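Oligopeptide-binding protein AppA (Bacillus subtilis, PDB 1XOC) binds oligopeptides of four or more residues outside the cell as the receptor component of the App ABC permease, which can replace the Opp system in sporulation and competence. Local coordinates at residues G27-P32 against Q368-R373; T41-T46 against P506-Y511; N226-Q231 against G235-F240. One frame throughout, in Å; residues are numbered along the deposited sequence. Where two conformers were deposited one is given.

Interaction 1 of 3, residues G27-P32 against Q368-R373; sequences GSIGEP and QGNKVR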
loop_
_atom_site.group_PDB
_atom_site.type_symbol
_atom_site.label_atom_id
_atom_site.label_comp_id
_atom_site.label_asym_id
_atom_site.label_seq_id
_atom_site.Cartn_x
_atom_site.Cartn_y
_atom_site.Cartn_z
ATOM N N GLY A 27 -9.077 -13.349 -7.723
ATOM C CA GLY A 27 -7.800 -13.475 -8.448
ATOM C C GLY A 27 -6.853 -12.382 -7.983
ATOM O O GLY A 27 -7.272 -11.223 -7.780
ATOM N N SER A 28 -5.596 -12.735 -7.725
ATOM C CA SER A 28 -4.607 -11.741 -7.331
ATOM C C SER A 28 -3.342 -11.974 -8.107
ATOM O O SER A 28 -2.875 -13.117 -8.234
ATOM C CB SER A 28 -4.272 -11.850 -5.848
ATOM O OG SER A 28 -3.190 -10.960 -5.543
ATOM N N ILE A 29 -2.721 -10.899 -8.572
ATOM C CA ILE A 29 -1.419 -11.069 -9.270
ATOM C C ILE A 29 -0.209 -11.092 -8.342
ATOM O O ILE A 29 0.915 -11.282 -8.819
ATOM C CB ILE A 29 -1.189 -10.010 -10.367
ATOM C CG1 ILE A 29 -1.047 -8.605 -9.785
ATOM C CG2 ILE A 29 -2.315 -10.110 -11.411
ATOM C CD1 ILE A 29 -0.535 -7.568 -10.809
ATOM N N GLY A 30 -0.411 -10.914 -7.047
ATOM C CA GLY A 30 0.692 -10.936 -6.071
ATOM C C GLY A 30 0.391 -11.860 -4.893
ATOM O O GLY A 30 -0.694 -11.833 -4.348
ATOM N N GLU A 31 1.358 -12.693 -4.530
ATOM C CA GLU A 31 1.200 -13.569 -3.370
ATOM C C GLU A 31 1.588 -12.868 -2.091
ATOM O O GLU A 31 2.615 -12.193 -2.057
ATOM C CB GLU A 31 2.063 -14.810 -3.536
ATOM C CG GLU A 31 1.770 -15.906 -2.540
ATOM C CD GLU A 31 2.366 -17.223 -2.958
ATOM O OE1 GLU A 31 3.252 -17.251 -3.855
ATOM O OE2 GLU A 31 1.946 -18.232 -2.362
ATOM N N PRO A 32 0.786 -13.043 -1.015
ATOM C CA PRO A 32 1.208 -12.506 0.269
ATOM C C PRO A 32 2.503 -13.100 0.810
ATOM O O PRO A 32 3.011 -14.177 0.334
ATOM C CB PRO A 32 0.046 -12.867 1.209
ATOM C CG PRO A 32 -1.116 -13.098 0.316
ATOM C CD PRO A 32 -0.530 -13.720 -0.911
ATOM N N GLN A 368 6.193 -9.111 -11.554
ATOM C CA GLN A 368 5.629 -10.184 -12.398
ATOM C C GLN A 368 4.104 -10.224 -12.321
ATOM O O GLN A 368 3.538 -10.380 -11.236
ATOM C CB GLN A 368 6.212 -11.539 -11.981
ATOM C CG GLN A 368 5.795 -12.698 -12.891
ATOM C CD GLN A 368 6.278 -14.045 -12.400
ATOM O OE1 GLN A 368 6.159 -15.040 -13.119
ATOM N NE2 GLN A 368 6.821 -14.102 -11.180
ATOM N N GLY A 369 3.454 -10.096 -13.471
ATOM C CA GLY A 369 2.037 -10.301 -13.577
ATOM C C GLY A 369 1.275 -9.008 -13.804
ATOM O O GLY A 369 0.104 -9.029 -14.209
ATOM N N ASN A 370 1.924 -7.877 -13.557
ATOM C CA ASN A 370 1.308 -6.608 -13.841
ATOM C C ASN A 370 1.779 -6.241 -15.238
ATOM O O ASN A 370 2.840 -5.665 -15.412
ATOM C CB ASN A 370 1.680 -5.558 -12.791
ATOM C CG ASN A 370 0.875 -4.287 -12.911
ATOM O OD1 ASN A 370 0.445 -3.671 -11.878
ATOM N ND2 ASN A 370 0.615 -3.888 -14.114
ATOM N N LYS A 371 0.962 -6.579 -16.219
ATOM C CA LYS A 371 1.306 -6.311 -17.585
ATOM C C LYS A 371 1.397 -4.846 -17.954
ATOM O O LYS A 371 2.196 -4.475 -18.782
ATOM C CB LYS A 371 0.400 -7.077 -18.538
ATOM C CG LYS A 371 -1.013 -6.585 -18.619
ATOM C CD LYS A 371 -1.862 -7.432 -19.590
ATOM C CE LYS A 371 -3.314 -6.945 -19.631
ATOM N NZ LYS A 371 -4.210 -7.705 -20.571
ATOM N N VAL A 372 0.588 -4.022 -17.306
ATOM C CA VAL A 372 0.709 -2.583 -17.453
ATOM C C VAL A 372 2.108 -2.097 -17.043
ATOM O O VAL A 372 2.734 -1.325 -17.764
ATOM C CB VAL A 372 -0.380 -1.865 -16.636
ATOM C CG1 VAL A 372 -0.151 -0.361 -16.582
ATOM C CG2 VAL A 372 -1.766 -2.163 -17.233
ATOM N N ARG A 373 2.602 -2.522 -15.883
ATOM C CA ARG A 373 3.921 -2.066 -15.408
ATOM C C ARG A 373 5.047 -2.659 -16.236
ATOM O O ARG A 373 6.043 -1.972 -16.468
ATOM C CB ARG A 373 4.135 -2.413 -13.937
ATOM C CG ARG A 373 3.224 -1.604 -13.061
ATOM C CD ARG A 373 3.424 -1.920 -11.585
ATOM N NE ARG A 373 2.395 -1.295 -10.740
ATOM C CZ ARG A 373 2.336 -1.487 -9.432
ATOM N NH1 ARG A 373 3.215 -2.231 -8.787
ATOM N NH2 ARG A 373 1.355 -0.862 -8.761
HETATM O O HOH W 1 2.732 -9.021 -9.024
#

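Interaction 2 of 3, residues T41-T46 against P506-Y511; sequences TDDAST and PKRDLY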
loop_
_atom_site.group_PDB
_atom_site.type_symbol
_atom_site.label_atom_id
_atom_site.label_comp_id
_atom_site.label_asym_id
_atom_site.label_seq_id
_atom_site.Cartn_x
_atom_site.Cartn_y
_atom_site.Cartn_z
ATOM N N THR A 41 4.306 -5.157 4.672
ATOM C CA THR A 41 4.401 -3.852 4.005
ATOM C C THR A 41 3.599 -3.788 2.701
ATOM O O THR A 41 3.611 -2.744 2.043
ATOM C CB THR A 41 5.850 -3.385 3.772
ATOM O OG1 THR A 41 6.523 -4.348 2.943
ATOM C CG2 THR A 41 6.636 -3.245 5.085
ATOM N N ASP A 42 2.931 -4.886 2.334
ATOM C CA ASP A 42 2.353 -5.036 0.986
ATOM C C ASP A 42 0.858 -5.291 1.012
ATOM O O ASP A 42 0.329 -5.895 1.953
ATOM C CB ASP A 42 3.094 -6.113 0.180
ATOM C CG ASP A 42 2.757 -7.513 0.610
ATOM O OD1 ASP A 42 1.974 -8.163 -0.118
ATOM O OD2 ASP A 42 3.230 -7.958 1.677
ATOM N N ASP A 43 0.168 -4.871 -0.029
ATOM C CA ASP A 43 -1.276 -4.953 -0.050
ATOM C C ASP A 43 -1.845 -6.369 -0.090
ATOM O O ASP A 43 -2.918 -6.630 0.402
ATOM C CB ASP A 43 -1.824 -4.187 -1.224
ATOM C CG ASP A 43 -3.105 -3.471 -0.870
ATOM O OD1 ASP A 43 -3.153 -2.792 0.194
ATOM O OD2 ASP A 43 -4.074 -3.603 -1.647
ATOM N N ALA A 44 -1.121 -7.312 -0.659
ATOM C CA ALA A 44 -1.617 -8.676 -0.714
ATOM C C ALA A 44 -1.700 -9.255 0.695
ATOM O O ALA A 44 -2.680 -9.917 1.067
ATOM C CB ALA A 44 -0.715 -9.516 -1.600
ATOM N N SER A 45 -0.644 -9.058 1.481
ATOM C CA SER A 45 -0.661 -9.442 2.904
ATOM C C SER A 45 -1.793 -8.739 3.613
ATOM O O SER A 45 -2.540 -9.364 4.343
ATOM C CB SER A 45 0.694 -9.167 3.568
ATOM O OG SER A 45 1.783 -9.869 2.908
ATOM N N THR A 46 -1.932 -7.466 3.360
ATOM C CA THR A 46 -2.935 -6.688 4.063
ATOM C C THR A 46 -4.363 -7.181 3.719
ATOM O O THR A 46 -5.259 -7.195 4.575
ATOM C CB THR A 46 -2.764 -5.185 3.805
ATOM O OG1 THR A 46 -1.473 -4.771 4.268
ATOM C CG2 THR A 46 -3.780 -4.341 4.553
ATOM N N PRO A 506 -12.084 2.633 -2.032
ATOM C CA PRO A 506 -10.947 2.946 -2.912
ATOM C C PRO A 506 -9.583 2.384 -2.494
ATOM O O PRO A 506 -8.633 2.405 -3.316
ATOM C CB PRO A 506 -10.950 4.473 -2.926
ATOM C CG PRO A 506 -11.468 4.831 -1.593
ATOM C CD PRO A 506 -12.572 3.850 -1.339
ATOM N N LYS A 507 -9.508 1.865 -1.270
ATOM C CA LYS A 507 -8.293 1.296 -0.722
ATOM C C LYS A 507 -8.363 -0.210 -0.444
ATOM O O LYS A 507 -7.406 -0.969 -0.751
ATOM C CB LYS A 507 -7.901 2.055 0.550
ATOM C CG LYS A 507 -6.568 1.533 1.120
ATOM C CD LYS A 507 -6.094 2.293 2.347
ATOM C CE LYS A 507 -4.872 1.607 2.989
ATOM N NZ LYS A 507 -3.656 1.784 2.179
ATOM N N ARG A 508 -9.458 -0.660 0.155
ATOM C CA ARG A 508 -9.634 -2.077 0.486
ATOM C C ARG A 508 -10.561 -2.775 -0.507
ATOM O O ARG A 508 -11.790 -2.616 -0.436
ATOM C CB ARG A 508 -10.168 -2.256 1.908
ATOM C CG ARG A 508 -9.230 -1.944 3.014
ATOM C CD ARG A 508 -8.553 -3.204 3.561
ATOM N NE ARG A 508 -7.662 -3.834 2.601
ATOM C CZ ARG A 508 -6.468 -3.362 2.264
ATOM N NH1 ARG A 508 -6.007 -2.251 2.823
ATOM N NH2 ARG A 508 -5.729 -4.002 1.365
ATOM N N ASP A 509 -9.986 -3.553 -1.425
ATOM C CA ASP A 509 -10.767 -4.199 -2.494
ATOM C C ASP A 509 -11.835 -5.126 -1.958
ATOM O O ASP A 509 -12.880 -5.275 -2.563
ATOM C CB ASP A 509 -9.858 -4.989 -3.466
ATOM C CG ASP A 509 -9.133 -4.098 -4.420
ATOM O OD1 ASP A 509 -9.298 -2.842 -4.337
ATOM O OD2 ASP A 509 -8.415 -4.651 -5.291
ATOM N N LEU A 510 -11.538 -5.733 -0.824
ATOM C CA LEU A 510 -12.444 -6.691 -0.191
ATOM C C LEU A 510 -13.100 -6.080 1.047
ATOM O O LEU A 510 -13.513 -6.785 1.952
ATOM C CB LEU A 510 -11.692 -7.972 0.155
ATOM C CG LEU A 510 -10.926 -8.615 -1.026
ATOM C CD1 LEU A 510 -10.195 -9.900 -0.628
ATOM C CD2 LEU A 510 -11.876 -8.899 -2.193
ATOM N N TYR A 511 -13.288 -4.762 1.047
ATOM C CA TYR A 511 -13.906 -4.103 2.177
ATOM C C TYR A 511 -15.249 -4.748 2.520
ATOM O O TYR A 511 -16.114 -4.841 1.675
ATOM C CB TYR A 511 -14.116 -2.620 1.889
ATOM C CG TYR A 511 -14.823 -1.842 3.005
ATOM C CD1 TYR A 511 -14.190 -1.597 4.216
ATOM C CD2 TYR A 511 -16.107 -1.375 2.842
ATOM C CE1 TYR A 511 -14.838 -0.875 5.236
ATOM C CE2 TYR A 511 -16.748 -0.688 3.855
ATOM C CZ TYR A 511 -16.094 -0.463 5.051
ATOM O OH TYR A 511 -16.702 0.209 6.089
HETATM O O HOH W 2 -7.167 -4.070 -1.716
HETATM O O HOH W 3 -5.042 -1.122 -1.811
#

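Interaction 3 of 3, residues N226-Q231 against G235-F240; sequences NAAEAQ and GDINFF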
loop_
_atom_site.group_PDB
_atom_site.type_symbol
_atom_site.label_atom_id
_atom_site.label_comp_id
_atom_site.label_asym_id
_atom_site.label_seq_id
_atom_site.Cartn_x
_atom_site.Cartn_y
_atom_site.Cartn_z
ATOM N N ASN A 226 -3.164 -11.569 -17.876
ATOM C CA ASN A 226 -3.896 -12.127 -19.019
ATOM C C ASN A 226 -4.499 -13.481 -18.656
ATOM O O ASN A 226 -5.635 -13.783 -19.026
ATOM C CB ASN A 226 -3.017 -12.255 -20.260
ATOM C CG ASN A 226 -2.667 -10.901 -20.896
ATOM O OD1 ASN A 226 -1.762 -10.829 -21.749
ATOM N ND2 ASN A 226 -3.382 -9.849 -20.526
ATOM N N ALA A 227 -3.732 -14.288 -17.922
ATOM C CA ALA A 227 -4.219 -15.579 -17.457
ATOM C C ALA A 227 -5.382 -15.418 -16.499
ATOM O O ALA A 227 -6.320 -16.209 -16.549
ATOM C CB ALA A 227 -3.080 -16.395 -16.806
ATOM N N ALA A 228 -5.341 -14.391 -15.640
ATOM C CA ALA A 228 -6.395 -14.152 -14.681
ATOM C C ALA A 228 -7.651 -13.739 -15.412
ATOM O O ALA A 228 -8.749 -14.133 -15.044
ATOM C CB ALA A 228 -5.993 -13.057 -13.719
ATOM N N GLU A 229 -7.504 -12.908 -16.429
ATOM C CA GLU A 229 -8.658 -12.524 -17.262
ATOM C C GLU A 229 -9.296 -13.732 -17.946
ATOM O O GLU A 229 -10.526 -13.878 -17.953
ATOM C CB GLU A 229 -8.260 -11.460 -18.277
ATOM C CG GLU A 229 -8.023 -10.143 -17.613
ATOM C CD GLU A 229 -9.236 -9.679 -16.834
ATOM O OE1 GLU A 229 -10.368 -10.160 -17.119
ATOM O OE2 GLU A 229 -9.076 -8.831 -15.928
ATOM N N ALA A 230 -8.467 -14.610 -18.488
ATOM C CA ALA A 230 -8.963 -15.871 -19.047
ATOM C C ALA A 230 -9.694 -16.739 -18.015
ATOM O O ALA A 230 -10.702 -17.366 -18.344
ATOM C CB ALA A 230 -7.827 -16.657 -19.651
ATOM N N GLN A 231 -9.186 -16.802 -16.783
ATOM C CA GLN A 231 -9.857 -17.579 -15.731
ATOM C C GLN A 231 -11.188 -16.979 -15.341
ATOM O O GLN A 231 -12.126 -17.701 -15.037
ATOM C CB GLN A 231 -8.986 -17.722 -14.507
ATOM C CG GLN A 231 -7.798 -18.626 -14.776
ATOM C CD GLN A 231 -7.075 -19.057 -13.540
ATOM O OE1 GLN A 231 -5.867 -19.333 -13.586
ATOM N NE2 GLN A 231 -7.773 -19.108 -12.429
ATOM N N GLY A 235 -14.890 -18.763 -15.453
ATOM C CA GLY A 235 -15.525 -19.016 -14.167
ATOM C C GLY A 235 -14.651 -19.672 -13.128
ATOM O O GLY A 235 -15.133 -20.053 -12.070
ATOM N N ASP A 236 -13.354 -19.751 -13.386
ATOM C CA ASP A 236 -12.406 -20.308 -12.430
ATOM C C ASP A 236 -12.064 -19.315 -11.303
ATOM O O ASP A 236 -11.664 -19.722 -10.222
ATOM C CB ASP A 236 -11.149 -20.778 -13.164
ATOM C CG ASP A 236 -11.434 -21.944 -14.090
ATOM O OD1 ASP A 236 -12.084 -22.889 -13.611
ATOM O OD2 ASP A 236 -11.051 -21.892 -15.286
ATOM N N ILE A 237 -12.190 -18.015 -11.590
ATOM C CA ILE A 237 -12.259 -16.990 -10.561
ATOM C C ILE A 237 -13.520 -16.189 -10.843
ATOM O O ILE A 237 -14.034 -16.191 -11.971
ATOM C CB ILE A 237 -11.010 -16.060 -10.521
ATOM C CG1 ILE A 237 -10.838 -15.234 -11.792
ATOM C CG2 ILE A 237 -9.746 -16.894 -10.265
ATOM C CD1 ILE A 237 -9.686 -14.226 -11.746
ATOM N N ASN A 238 -14.009 -15.497 -9.814
ATOM C CA ASN A 238 -15.220 -14.710 -9.967
ATOM C C ASN A 238 -15.137 -13.317 -9.385
ATOM O O ASN A 238 -16.166 -12.617 -9.327
ATOM C CB ASN A 238 -16.439 -15.482 -9.436
ATOM C CG ASN A 238 -16.305 -15.899 -7.997
ATOM O OD1 ASN A 238 -15.563 -15.331 -7.233
ATOM N ND2 ASN A 238 -17.075 -16.903 -7.610
ATOM N N PHE A 239 -13.936 -12.873 -9.001
ATOM C CA PHE A 239 -13.726 -11.505 -8.517
ATOM C C PHE A 239 -12.310 -11.083 -8.896
ATOM O O PHE A 239 -11.348 -11.805 -8.592
ATOM C CB PHE A 239 -13.942 -11.444 -7.005
ATOM C CG PHE A 239 -14.024 -10.040 -6.448
ATOM C CD1 PHE A 239 -12.855 -9.316 -6.167
ATOM C CD2 PHE A 239 -15.259 -9.426 -6.221
ATOM C CE1 PHE A 239 -12.915 -8.038 -5.647
ATOM C CE2 PHE A 239 -15.346 -8.112 -5.719
ATOM C CZ PHE A 239 -14.172 -7.402 -5.451
ATOM N N PHE A 240 -12.172 -9.947 -9.585
ATOM C CA PHE A 240 -10.868 -9.556 -10.128
ATOM C C PHE A 240 -10.865 -8.089 -10.515
ATOM O O PHE A 240 -11.857 -7.594 -11.043
ATOM C CB PHE A 240 -10.514 -10.433 -11.354
ATOM C CG PHE A 240 -9.105 -10.250 -11.832
ATOM C CD1 PHE A 240 -8.058 -10.442 -10.964
ATOM C CD2 PHE A 240 -8.834 -9.806 -13.101
ATOM C CE1 PHE A 240 -6.746 -10.248 -11.400
ATOM C CE2 PHE A 240 -7.501 -9.585 -13.528
ATOM C CZ PHE A 240 -6.492 -9.802 -12.682
#

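Interaction 1 of 3, residues G27-P32 against Q368-R373
Ile-29 reaches across to Gly-369 and Asn-370, and its CD1 methyl makes the tight part of the contact. CD1 sits 3.6 Å from Asn-370 CB, with Gly-369 O a little farther, at 3.8 Å from the same methyl. The branch is aimed by a first torsion that sets CG1 between the backbone N and the carbonyl carbon (chi1 66°), after which chi2 is extended and carries CD1 straight to the turn before helix 371-385. Gly-369 lets the two chains come close: its CA is 5.6 Å from that of Ile-29, and a beta carbon on it would press on Ile-29 CB as well as on the carbonyl of Gln-368.

The other side is looser and wet. Ile-29 O and Gln-368 O face each other, and neither can donate. A single water settles the matter by giving one proton to each, at 2.9 Å from Ile-29 O and 2.7 Å from Gln-368 O. Strand 23-28 edges one sheet, while Gln-368 follows strand 358-367 of another, just before helix 371-385. The bound peptide packs against both Ile-29 and Asn-370, while Arg-373 NH2 bonds to its backbone. With one methyl, one water and no direct hydrogen bond, the chemistry is consistent with a seam between lobes that can part to admit or release peptide.

Interaction 2 of 3, residues T41-T46 against P506-Y511
The backbones of the two segments stand well apart, the nearest CA atoms, those of Asp-43 and Arg-508, being 8.9 Å from each other where the first turn of helix 43-52 faces the type I beta turn from Arg-508 to Tyr-511. Side chains and water fill the interval. Arg-508, bent at chi2 (-97°) and again at chi3, brings its NH2 to Asp-43 OD1 in a salt bridge of 3.1 Å whose N-H points almost straight at the oxygen, at 167°. The oxygen lies at the edge of the guanidinium, near its plane, yet the donor comes in from above the carboxylate plane, the two flat groups being turned 47° apart. Thr-46 covers one guanidinium face with CG2, which is 3.5 Å from Arg-508 NH1. Asp-47, one helical turn beyond Asp-43, is the stronger partner of the same NH2, and the two carboxylates together would restrain the turning of the guanidinium.

Helix 43-52 starts with a classical N-cap: Asp-42 OD1 accepts from Ser-45 N at 3.2 Å and, weakly, from Ala-44 N, while Asp-42 OD2 takes the hydroxyl of Ser-45. This capped end borders the peptide site, since the backbones of Thr-41 and Asp-43 bond to the ligand. Asp-43 OD2 turns to water: one molecule donates to it at 2.7 Å and to Lys-507 O at 2.6 Å, and a second water, 3.1 Å from Asp-43 OD2, accepts from Asp-509 N. Lys-507 NZ goes elsewhere, to Ser-420 OG, Leu-421 O and the peptide backbone.

Interaction 3 of 3, residues N226-Q231 against G235-F240
Gln-231 O is the acceptor on which the end of helix 225-234 closes. Asp-236 N bonds to it at 2.9 Å, and Ile-237 N adds a weak bond at 3.5 Å. The bond from Asp-236 is the six-to-one link of a Schellman motif, and Gly-235 provides the positive phi (86°) that turns the chain back; a beta carbon there would jam against the preceding carbonyl.

Once reversed, the chain lays its side chains along the helix. Ile-237 has CG1 between its backbone N and carbonyl carbon (chi1 64°), which directs CD1 to within 3.4 Å of Ala-228 O, while its CG2 lies beside the end of the Gln-231 side chain. Farther on, Phe-240 spreads its ring against the helix. Ala-228 CB rests over one face in a CH-pi contact, 3.8 Å from the ring centroid and displaced toward the rim, nearest to CZ. Glu-229, bent at chi2, curls round to the ring edge, where its OE2 lies near the ring plane and 3.0 Å from Phe-240 CE2; carboxylate and ring planes are 60° apart.

Replacing Phe-240 by an alanine removes the ring, and would probably open a gap beside Ala-228 and leave the Glu-229 carboxylate without the C-H edge it faces. Beyond the turn, Asn-238 ties the loop to Val-25 and Asp-23, and Phe-240 pairs through its backbone with Ala-494, so the loop that leaves the helix is tied to two sheets. Glu-229 OE2 is buried with no hydrogen-bond partner anywhere in the model; the slightly positive C-H edge of the ring may offset this in part, and the burial is likely to raise the pKa of the acid.

In the fold
The polypeptide between 27 and 46 runs through two of the contacts: interactions 1 and 2 have centres 13 Å apart and touch where Pro-32 CG lies 3.6 Å from Ala-44 O. Both border the bound peptide, interaction 1 where the end of strand 23-28 meets the start of helix 371-385 and interaction 2 at a capped helix end, nearer the middle of the chain. The centre of interaction 3 lies farther out, about 23 Å from the centre of the chain, but is joined to both. Gly-27 N probably bonds to Phe-239 O (2.9 Å), tying the strand that leads to Ile-29 to the loop after helix 225-234, while Phe-239 CE1 packs 3.7 Å from Leu-510 CD2 of interaction 2.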